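Local coordinates for phenazine biosynthesis protein PhzF family (Enterococcus faecalis, PDB 1S7J) that belongs to the PhzF family of phenazine biosynthesis-like proteins and probably acts as an isomerase, at residues 11-25 / 73-86. Numbering follows the deposited sequence.
Sequences FAEEVFKGNPAAVYV and HATLATAFVLFNYY
His73 lies flat against the side-chain amide of Asn19, the two planes only 11° apart, with Asn19 ND2 centred over the imidazole face. Asn19 OD1 lies 3.4 Å from His73 ND1, but the angle is too poor for a hydrogen bond; His73 NE2 is hydrogen-bonded to Glu46 OE2 and Asn19 ND2 to Asp200 OD2, so each is held by an outside carboxylate while they stack. With chi1 at 68°, CG of His73 sits between its backbone N and carbonyl carbon, which stands the ring up against the strand, its CE1 edge facing Pro20 O at 3.5 Å. Ala74 and Ala77 present small methyls to Ala21 CB, while Leu76 instead reaches the loop, placing CD1 over one face of the Phe11 ring, 3.7 Å from its centroid, in a CH-pi contact. Thr78 turns its hydroxyl back along the helix, Thr78 OG1 lying 2.8 Å from Ala74 O. Val23 CB rests against the same OG1. One turn on, Val81 meets Val23 tip to tip, CG2 to CG2 at 3.5 Å, and also touches Val25. Leu82 CD2 adds a looser contact with Val25, whose CG1 covers a face of the Tyr86 ring just past the helix end. A water links Tyr86 OH to Val25 N. The segment 73-85 crosses strand 19-25 at -53° and brings His73 beside the predicted active-site Glu46; it belongs to the central helix of a domain whose curled sheet wraps round it, as in the diaminopimelate epimerase-like fold of PhzF proteins.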
ATOM      1  N   PHE A  11       5.603   0.135  -6.399  1.00 26.42           N
ATOM      2  CA  PHE A  11       6.362   1.225  -5.767  1.00 24.84           C
ATOM      3  C   PHE A  11       7.842   0.959  -5.762  1.00 25.51           C
ATOM      4  O   PHE A  11       8.588   1.519  -4.943  1.00 25.54           O
ATOM      5  CB  PHE A  11       5.865   1.496  -4.339  1.00 19.17           C
ATOM      6  CG  PHE A  11       4.455   2.006  -4.273  1.00 24.87           C
ATOM      7  CD1 PHE A  11       3.403   1.143  -3.998  1.00 19.23           C
ATOM      8  CD2 PHE A  11       4.172   3.365  -4.491  1.00 22.00           C
ATOM      9  CE1 PHE A  11       2.098   1.610  -3.944  1.00 16.96           C
ATOM     10  CE2 PHE A  11       2.871   3.835  -4.438  1.00 16.73           C
ATOM     11  CZ  PHE A  11       1.836   2.964  -4.164  1.00 19.90           C
ATOM     12  N   ALA A  12       8.290   0.129  -6.701  1.00 26.91           N
ATOM     13  CA  ALA A  12       9.696  -0.230  -6.812  1.00 27.56           C
ATOM     14  C   ALA A  12      10.262   0.111  -8.165  1.00 28.56           C
ATOM     15  O   ALA A  12       9.603  -0.060  -9.178  1.00 24.79           O
ATOM     16  CB  ALA A  12       9.862  -1.704  -6.553  1.00 25.35           C
ATOM     17  N   GLU A  13      11.503   0.561  -8.184  1.00 31.06           N
ATOM     18  CA  GLU A  13      12.227   0.931  -9.396  1.00 36.43           C
ATOM     19  C   GLU A  13      12.961  -0.318  -9.952  1.00 38.32           C
ATOM     20  O   GLU A  13      13.270  -0.408 -11.144  1.00 38.92           O
ATOM     21  CB  GLU A  13      13.213   2.067  -9.056  1.00 45.57           C
ATOM     22  CG  GLU A  13      13.368   3.172 -10.088  1.00 55.11           C
ATOM     23  CD  GLU A  13      14.463   4.187  -9.745  1.00 59.56           C
ATOM     24  OE1 GLU A  13      14.668   5.124 -10.554  1.00 65.30           O
ATOM     25  OE2 GLU A  13      15.111   4.057  -8.672  1.00 59.78           O
ATOM     26  N   GLU A  14      13.292  -1.223  -9.030  1.00 31.79           N
ATOM     27  CA  GLU A  14      14.016  -2.463  -9.344  1.00 35.40           C
ATOM     28  C   GLU A  14      13.403  -3.602  -8.513  1.00 33.20           C
ATOM     29  O   GLU A  14      12.721  -3.347  -7.520  1.00 36.27           O
ATOM     30  CB  GLU A  14      15.498  -2.317  -8.986  1.00 37.01           C
ATOM     31  CG  GLU A  14      15.750  -2.031  -7.499  1.00 46.29           C
ATOM     32  CD  GLU A  14      17.226  -2.067  -7.122  1.00 52.97           C
ATOM     33  OE1 GLU A  14      17.961  -1.118  -7.472  1.00 49.24           O
ATOM     34  OE2 GLU A  14      17.646  -3.043  -6.455  1.00 55.10           O
ATOM     35  N   VAL A  15      13.641  -4.850  -8.922  1.00 32.96           N
ATOM     36  CA  VAL A  15      13.094  -5.998  -8.184  1.00 29.83           C
ATOM     37  C   VAL A  15      13.696  -6.104  -6.791  1.00 31.00           C
ATOM     38  O   VAL A  15      14.767  -5.555  -6.512  1.00 31.95           O
ATOM     39  CB  VAL A  15      13.296  -7.360  -8.941  1.00 31.78           C
ATOM     40  CG1 VAL A  15      12.596  -7.333 -10.317  1.00 19.60           C
ATOM     41  CG2 VAL A  15      14.764  -7.662  -9.097  1.00 30.33           C
ATOM     42  N   PHE A  16      12.991  -6.841  -5.929  1.00 31.10           N
ATOM     43  CA  PHE A  16      13.374  -7.057  -4.524  1.00 29.97           C
ATOM     44  C   PHE A  16      13.043  -5.844  -3.639  1.00 29.66           C
ATOM     45  O   PHE A  16      13.238  -5.882  -2.421  1.00 30.03           O
ATOM     46  CB  PHE A  16      14.867  -7.436  -4.389  1.00 28.51           C
ATOM     47  CG  PHE A  16      15.268  -8.590  -5.248  1.00 22.37           C
ATOM     48  CD1 PHE A  16      16.472  -8.560  -5.954  1.00 21.86           C
ATOM     49  CD2 PHE A  16      14.431  -9.692  -5.395  1.00 11.51           C
ATOM     50  CE1 PHE A  16      16.828  -9.608  -6.805  1.00 22.53           C
ATOM     51  CE2 PHE A  16      14.769 -10.739  -6.237  1.00 16.46           C
ATOM     52  CZ  PHE A  16      15.974 -10.703  -6.945  1.00 21.89           C
ATOM     53  N   LYS A  17      12.548  -4.769  -4.260  1.00 31.40           N
ATOM     54  CA  LYS A  17      12.165  -3.565  -3.525  1.00 30.67           C
ATOM     55  C   LYS A  17      10.643  -3.375  -3.619  1.00 31.00           C
ATOM     56  O   LYS A  17       9.933  -4.255  -4.119  1.00 29.44           O
ATOM     57  CB  LYS A  17      12.898  -2.337  -4.069  1.00 31.84           C
ATOM     58  CG  LYS A  17      14.408  -2.409  -3.919  1.00 38.66           C
ATOM     59  CD  LYS A  17      15.070  -1.058  -4.150  1.00 50.16           C
ATOM     60  CE  LYS A  17      14.750  -0.046  -3.030  1.00 55.72           C
ATOM     61  NZ  LYS A  17      13.365   0.533  -3.082  1.00 58.11           N
ATOM     62  N   GLY A  18      10.148  -2.247  -3.140  1.00 28.49           N
ATOM     63  CA  GLY A  18       8.714  -2.006  -3.191  1.00 24.49           C
ATOM     64  C   GLY A  18       7.891  -3.050  -2.446  1.00 25.45           C
ATOM     65  O   GLY A  18       8.367  -3.668  -1.494  1.00 25.27           O
ATOM     66  N   ASN A  19       6.658  -3.245  -2.883  1.00 22.83           N
ATOM     67  CA  ASN A  19       5.756  -4.208  -2.254  1.00 27.37           C
ATOM     68  C   ASN A  19       5.227  -5.129  -3.346  1.00 26.96           C
ATOM     69  O   ASN A  19       4.572  -4.682  -4.283  1.00 26.34           O
ATOM     70  CB  ASN A  19       4.596  -3.458  -1.571  1.00 27.53           C
ATOM     71  CG  ASN A  19       3.811  -4.342  -0.587  1.00 30.95           C
ATOM     72  OD1 ASN A  19       3.874  -5.570  -0.640  1.00 34.37           O
ATOM     73  ND2 ASN A  19       3.080  -3.693   0.295  1.00 30.43           N
ATOM     74  N   PRO A  20       5.505  -6.438  -3.232  1.00 27.14           N
ATOM     75  CA  PRO A  20       5.088  -7.468  -4.190  1.00 25.16           C
ATOM     76  C   PRO A  20       3.657  -7.940  -4.139  1.00 23.22           C
ATOM     77  O   PRO A  20       3.074  -8.118  -3.066  1.00 24.86           O
ATOM     78  CB  PRO A  20       6.032  -8.609  -3.870  1.00 24.59           C
ATOM     79  CG  PRO A  20       6.135  -8.517  -2.388  1.00 27.36           C
ATOM     80  CD  PRO A  20       6.343  -7.031  -2.173  1.00 26.75           C
ATOM     81  N   ALA A  21       3.121  -8.248  -5.328  1.00 18.03           N
ATOM     82  CA  ALA A  21       1.765  -8.755  -5.480  1.00 21.24           C
ATOM     83  C   ALA A  21       1.665  -9.556  -6.768  1.00 22.80           C
ATOM     84  O   ALA A  21       2.405  -9.306  -7.721  1.00 23.87           O
ATOM     85  CB  ALA A  21       0.754  -7.596  -5.500  1.00 18.74           C
ATOM     86  N   ALA A  22       0.780 -10.535  -6.788  1.00 18.72           N
ATOM     87  CA  ALA A  22       0.563 -11.355  -7.968  1.00 17.01           C
ATOM     88  C   ALA A  22      -0.745 -10.899  -8.575  1.00 15.30           C
ATOM     89  O   ALA A  22      -1.701 -10.686  -7.857  1.00 14.53           O
ATOM     90  CB  ALA A  22       0.460 -12.804  -7.582  1.00 19.99           C
ATOM     91  N   VAL A  23      -0.797 -10.724  -9.897  1.00 14.58           N
ATOM     92  CA  VAL A  23      -2.046 -10.315 -10.527  1.00 20.24           C
ATOM     93  C   VAL A  23      -2.460 -11.262 -11.637  1.00 22.76           C
ATOM     94  O   VAL A  23      -1.636 -11.682 -12.445  1.00 21.33           O
ATOM     95  CB  VAL A  23      -2.021  -8.855 -11.016  1.00 18.77           C
ATOM     96  CG1 VAL A  23      -0.715  -8.182 -10.659  1.00 22.87           C
ATOM     97  CG2 VAL A  23      -2.325  -8.765 -12.497  1.00 14.50           C
ATOM     98  N   TYR A  24      -3.728 -11.669 -11.613  1.00 17.73           N
ATOM     99  CA  TYR A  24      -4.271 -12.568 -12.620  1.00 19.63           C
ATOM    100  C   TYR A  24      -5.351 -11.888 -13.409  1.00 23.42           C
ATOM    101  O   TYR A  24      -6.392 -11.493 -12.840  1.00 26.04           O
ATOM    102  CB  TYR A  24      -4.878 -13.813 -11.983  1.00 13.06           C
ATOM    103  CG  TYR A  24      -3.899 -14.839 -11.521  1.00 15.45           C
ATOM    104  CD1 TYR A  24      -3.053 -14.594 -10.446  1.00 17.71           C
ATOM    105  CD2 TYR A  24      -3.833 -16.091 -12.139  1.00 12.50           C
ATOM    106  CE1 TYR A  24      -2.167 -15.568  -9.986  1.00 18.82           C
ATOM    107  CE2 TYR A  24      -2.958 -17.072 -11.690  1.00 14.83           C
ATOM    108  CZ  TYR A  24      -2.130 -16.810 -10.615  1.00 16.70           C
ATOM    109  OH  TYR A  24      -1.304 -17.784 -10.148  1.00 24.13           O
ATOM    110  N   VAL A  25      -5.122 -11.687 -14.707  1.00 21.62           N
ATOM    111  CA  VAL A  25      -6.131 -11.093 -15.566  1.00 21.61           C
ATOM    112  C   VAL A  25      -6.844 -12.272 -16.227  1.00 20.76           C
ATOM    113  O   VAL A  25      -6.289 -12.947 -17.078  1.00 18.12           O
ATOM    114  CB  VAL A  25      -5.538 -10.155 -16.646  1.00 23.60           C
ATOM    115  CG1 VAL A  25      -6.672  -9.496 -17.427  1.00 24.80           C
ATOM    116  CG2 VAL A  25      -4.671  -9.080 -16.009  1.00 22.51           C
ATOM    117  N   HIS A  73      -1.290  -1.312  -3.138  1.00 29.65           N
ATOM    118  CA  HIS A  73      -0.180  -1.746  -3.987  1.00 26.45           C
ATOM    119  C   HIS A  73      -0.607  -2.792  -5.008  1.00 24.51           C
ATOM    120  O   HIS A  73      -0.073  -2.838  -6.107  1.00 25.59           O
ATOM    121  CB  HIS A  73       0.995  -2.258  -3.139  1.00 26.44           C
ATOM    122  CG  HIS A  73       0.712  -3.527  -2.419  1.00 23.82           C
ATOM    123  ND1 HIS A  73       1.329  -4.718  -2.742  1.00 23.18           N
ATOM    124  CD2 HIS A  73      -0.150  -3.812  -1.407  1.00 20.01           C
ATOM    125  CE1 HIS A  73       0.860  -5.681  -1.960  1.00 21.05           C
ATOM    126  NE2 HIS A  73      -0.038  -5.156  -1.149  1.00 21.77           N
ATOM    127  N   ALA A  74      -1.580  -3.613  -4.637  1.00 23.00           N
ATOM    128  CA  ALA A  74      -2.095  -4.658  -5.512  1.00 26.12           C
ATOM    129  C   ALA A  74      -2.981  -4.085  -6.605  1.00 25.35           C
ATOM    130  O   ALA A  74      -3.230  -4.744  -7.626  1.00 28.69           O
ATOM    131  CB  ALA A  74      -2.869  -5.690  -4.701  1.00 27.98           C
ATOM    132  N   THR A  75      -3.530  -2.907  -6.359  1.00 27.29           N
ATOM    133  CA  THR A  75      -4.371  -2.254  -7.331  1.00 20.81           C
ATOM    134  C   THR A  75      -3.441  -1.614  -8.351  1.00 17.30           C
ATOM    135  O   THR A  75      -3.670  -1.697  -9.559  1.00 21.25           O
ATOM    136  CB  THR A  75      -5.299  -1.208  -6.658  1.00 25.57           C
ATOM    137  OG1 THR A  75      -6.317  -1.892  -5.933  1.00 22.13           O
ATOM    138  CG2 THR A  75      -5.973  -0.327  -7.689  1.00 20.85           C
ATOM    139  N   LEU A  76      -2.371  -1.010  -7.859  1.00 14.92           N
ATOM    140  CA  LEU A  76      -1.387  -0.383  -8.704  1.00 16.17           C
ATOM    141  C   LEU A  76      -0.772  -1.446  -9.595  1.00 17.41           C
ATOM    142  O   LEU A  76      -0.539  -1.224 -10.780  1.00 16.10           O
ATOM    143  CB  LEU A  76      -0.308   0.277  -7.838  1.00 21.11           C
ATOM    144  CG  LEU A  76       0.815   1.085  -8.495  1.00 21.66           C
ATOM    145  CD1 LEU A  76       1.386   2.046  -7.495  1.00 21.16           C
ATOM    146  CD2 LEU A  76       1.903   0.173  -9.065  1.00 12.27           C
ATOM    147  N   ALA A  77      -0.510  -2.615  -9.000  1.00 18.74           N
ATOM    148  CA  ALA A  77       0.074  -3.736  -9.706  1.00 17.23           C
ATOM    149  C   ALA A  77      -0.826  -4.197 -10.818  1.00 13.58           C
ATOM    150  O   ALA A  77      -0.374  -4.389 -11.940  1.00 12.81           O
ATOM    151  CB  ALA A  77       0.360  -4.885  -8.732  1.00 17.30           C
ATOM    152  N   THR A  78      -2.106  -4.392 -10.509  1.00 11.71           N
ATOM    153  CA  THR A  78      -3.088  -4.828 -11.503  1.00 14.80           C
ATOM    154  C   THR A  78      -3.189  -3.826 -12.627  1.00 18.89           C
ATOM    155  O   THR A  78      -3.439  -4.191 -13.772  1.00 20.48           O
ATOM    156  CB  THR A  78      -4.446  -4.988 -10.902  1.00 13.57           C
ATOM    157  OG1 THR A  78      -4.404  -5.967  -9.873  1.00 16.54           O
ATOM    158  CG2 THR A  78      -5.441  -5.433 -11.949  1.00 17.18           C
ATOM    159  N   ALA A  79      -3.057  -2.552 -12.286  1.00 20.27           N
ATOM    160  CA  ALA A  79      -3.120  -1.487 -13.255  1.00 19.80           C
ATOM    161  C   ALA A  79      -1.896  -1.597 -14.160  1.00 21.16           C
ATOM    162  O   ALA A  79      -2.006  -1.563 -15.396  1.00 15.73           O
ATOM    163  CB  ALA A  79      -3.125  -0.128 -12.543  1.00 22.44           C
ATOM    164  N   PHE A  80      -0.735  -1.706 -13.528  1.00 18.35           N
ATOM    165  CA  PHE A  80       0.531  -1.828 -14.211  1.00 19.72           C
ATOM    166  C   PHE A  80       0.517  -2.897 -15.297  1.00 21.30           C
ATOM    167  O   PHE A  80       0.961  -2.648 -16.407  1.00 21.19           O
ATOM    168  CB  PHE A  80       1.637  -2.115 -13.193  1.00 20.27           C
ATOM    169  CG  PHE A  80       2.947  -2.541 -13.801  1.00 21.07           C
ATOM    170  CD1 PHE A  80       3.869  -1.606 -14.226  1.00 17.38           C
ATOM    171  CD2 PHE A  80       3.262  -3.895 -13.916  1.00 19.05           C
ATOM    172  CE1 PHE A  80       5.089  -2.004 -14.759  1.00 22.24           C
ATOM    173  CE2 PHE A  80       4.471  -4.298 -14.446  1.00 16.34           C
ATOM    174  CZ  PHE A  80       5.387  -3.358 -14.866  1.00 20.48           C
ATOM    175  N   VAL A  81       0.005  -4.091 -14.981  1.00 18.79           N
ATOM    176  CA  VAL A  81      -0.021  -5.149 -15.980  1.00 22.89           C
ATOM    177  C   VAL A  81      -1.055  -4.952 -17.073  1.00 23.99           C
ATOM    178  O   VAL A  81      -0.894  -5.481 -18.172  1.00 29.22           O
ATOM    179  CB  VAL A  81      -0.169  -6.541 -15.352  1.00 19.15           C
ATOM    180  CG1 VAL A  81       0.313  -6.529 -13.930  1.00 18.12           C
ATOM    181  CG2 VAL A  81      -1.554  -7.081 -15.481  1.00 20.17           C
ATOM    182  N   LEU A  82      -2.164  -4.269 -16.760  1.00 22.76           N
ATOM    183  CA  LEU A  82      -3.178  -4.010 -17.777  1.00 22.43           C
ATOM    184  C   LEU A  82      -2.624  -2.967 -18.751  1.00 21.95           C
ATOM    185  O   LEU A  82      -2.742  -3.115 -19.969  1.00 25.77           O
ATOM    186  CB  LEU A  82      -4.483  -3.526 -17.149  1.00 19.49           C
ATOM    187  CG  LEU A  82      -5.368  -4.612 -16.535  1.00 22.80           C
ATOM    188  CD1 LEU A  82      -6.524  -3.991 -15.801  1.00 15.61           C
ATOM    189  CD2 LEU A  82      -5.866  -5.576 -17.599  1.00 21.01           C
ATOM    190  N   PHE A  83      -1.982  -1.950 -18.206  1.00 20.66           N
ATOM    191  CA  PHE A  83      -1.397  -0.886 -19.008  1.00 25.99           C
ATOM    192  C   PHE A  83      -0.252  -1.353 -19.899  1.00 24.69           C
ATOM    193  O   PHE A  83      -0.116  -0.899 -21.036  1.00 28.52           O
ATOM    194  CB  PHE A  83      -0.856   0.241 -18.106  1.00 24.47           C
ATOM    195  CG  PHE A  83      -1.907   1.222 -17.639  1.00 27.77           C
ATOM    196  CD1 PHE A  83      -2.163   1.391 -16.269  1.00 29.95           C
ATOM    197  CD2 PHE A  83      -2.615   2.003 -18.556  1.00 30.32           C
ATOM    198  CE1 PHE A  83      -3.114   2.330 -15.824  1.00 30.48           C
ATOM    199  CE2 PHE A  83      -3.567   2.941 -18.121  1.00 28.70           C
ATOM    200  CZ  PHE A  83      -3.813   3.104 -16.753  1.00 32.66           C
ATOM    201  N   ASN A  84       0.583  -2.238 -19.375  1.00 21.66           N
ATOM    202  CA  ASN A  84       1.732  -2.726 -20.116  1.00 18.90           C
ATOM    203  C   ASN A  84       1.589  -4.012 -20.887  1.00 18.03           C
ATOM    204  O   ASN A  84       2.369  -4.267 -21.788  1.00 22.58           O
ATOM    205  CB  ASN A  84       2.951  -2.814 -19.181  1.00 16.77           C
ATOM    206  CG  ASN A  84       3.388  -1.482 -18.656  1.00 21.01           C
ATOM    207  OD1 ASN A  84       4.197  -0.817 -19.262  1.00 27.42           O
ATOM    208  ND2 ASN A  84       2.804  -1.075 -17.541  1.00 20.80           N
ATOM    209  N   TYR A  85       0.609  -4.846 -20.538  1.00 16.95           N
ATOM    210  CA  TYR A  85       0.460  -6.131 -21.225  1.00 16.35           C
ATOM    211  C   TYR A  85      -0.891  -6.435 -21.849  1.00 18.65           C
ATOM    212  O   TYR A  85      -1.021  -7.399 -22.596  1.00 16.35           O
ATOM    213  CB  TYR A  85       0.859  -7.285 -20.274  1.00 13.47           C
ATOM    214  CG  TYR A  85       2.278  -7.166 -19.729  1.00 20.79           C
ATOM    215  CD1 TYR A  85       2.550  -6.373 -18.623  1.00 20.42           C
ATOM    216  CD2 TYR A  85       3.357  -7.814 -20.363  1.00 16.33           C
ATOM    217  CE1 TYR A  85       3.855  -6.202 -18.151  1.00 21.27           C
ATOM    218  CE2 TYR A  85       4.680  -7.649 -19.890  1.00 20.48           C
ATOM    219  CZ  TYR A  85       4.914  -6.835 -18.793  1.00 19.42           C
ATOM    220  OH  TYR A  85       6.201  -6.588 -18.364  1.00 26.27           O
ATOM    221  N   TYR A  86      -1.906  -5.627 -21.540  1.00 21.71           N
ATOM    222  CA  TYR A  86      -3.239  -5.866 -22.097  1.00 25.35           C
ATOM    223  C   TYR A  86      -3.741  -4.763 -22.970  1.00 30.47           C
ATOM    224  O   TYR A  86      -4.945  -4.665 -23.254  1.00 24.98           O
ATOM    225  CB  TYR A  86      -4.230  -6.207 -20.993  1.00 27.52           C
ATOM    226  CG  TYR A  86      -4.038  -7.595 -20.472  1.00 24.12           C
ATOM    227  CD1 TYR A  86      -4.792  -8.661 -20.976  1.00 24.31           C
ATOM    228  CD2 TYR A  86      -3.062  -7.877 -19.506  1.00 21.34           C
ATOM    229  CE1 TYR A  86      -4.578  -9.960 -20.546  1.00 21.38           C
ATOM    230  CE2 TYR A  86      -2.839  -9.170 -19.072  1.00 26.84           C
ATOM    231  CZ  TYR A  86      -3.603 -10.213 -19.595  1.00 26.35           C
ATOM    232  OH  TYR A  86      -3.408 -11.498 -19.163  1.00 25.70           O
TER
HETATM  233  O   HOH W   1      -2.799 -12.181 -16.497  1.00 25.12           O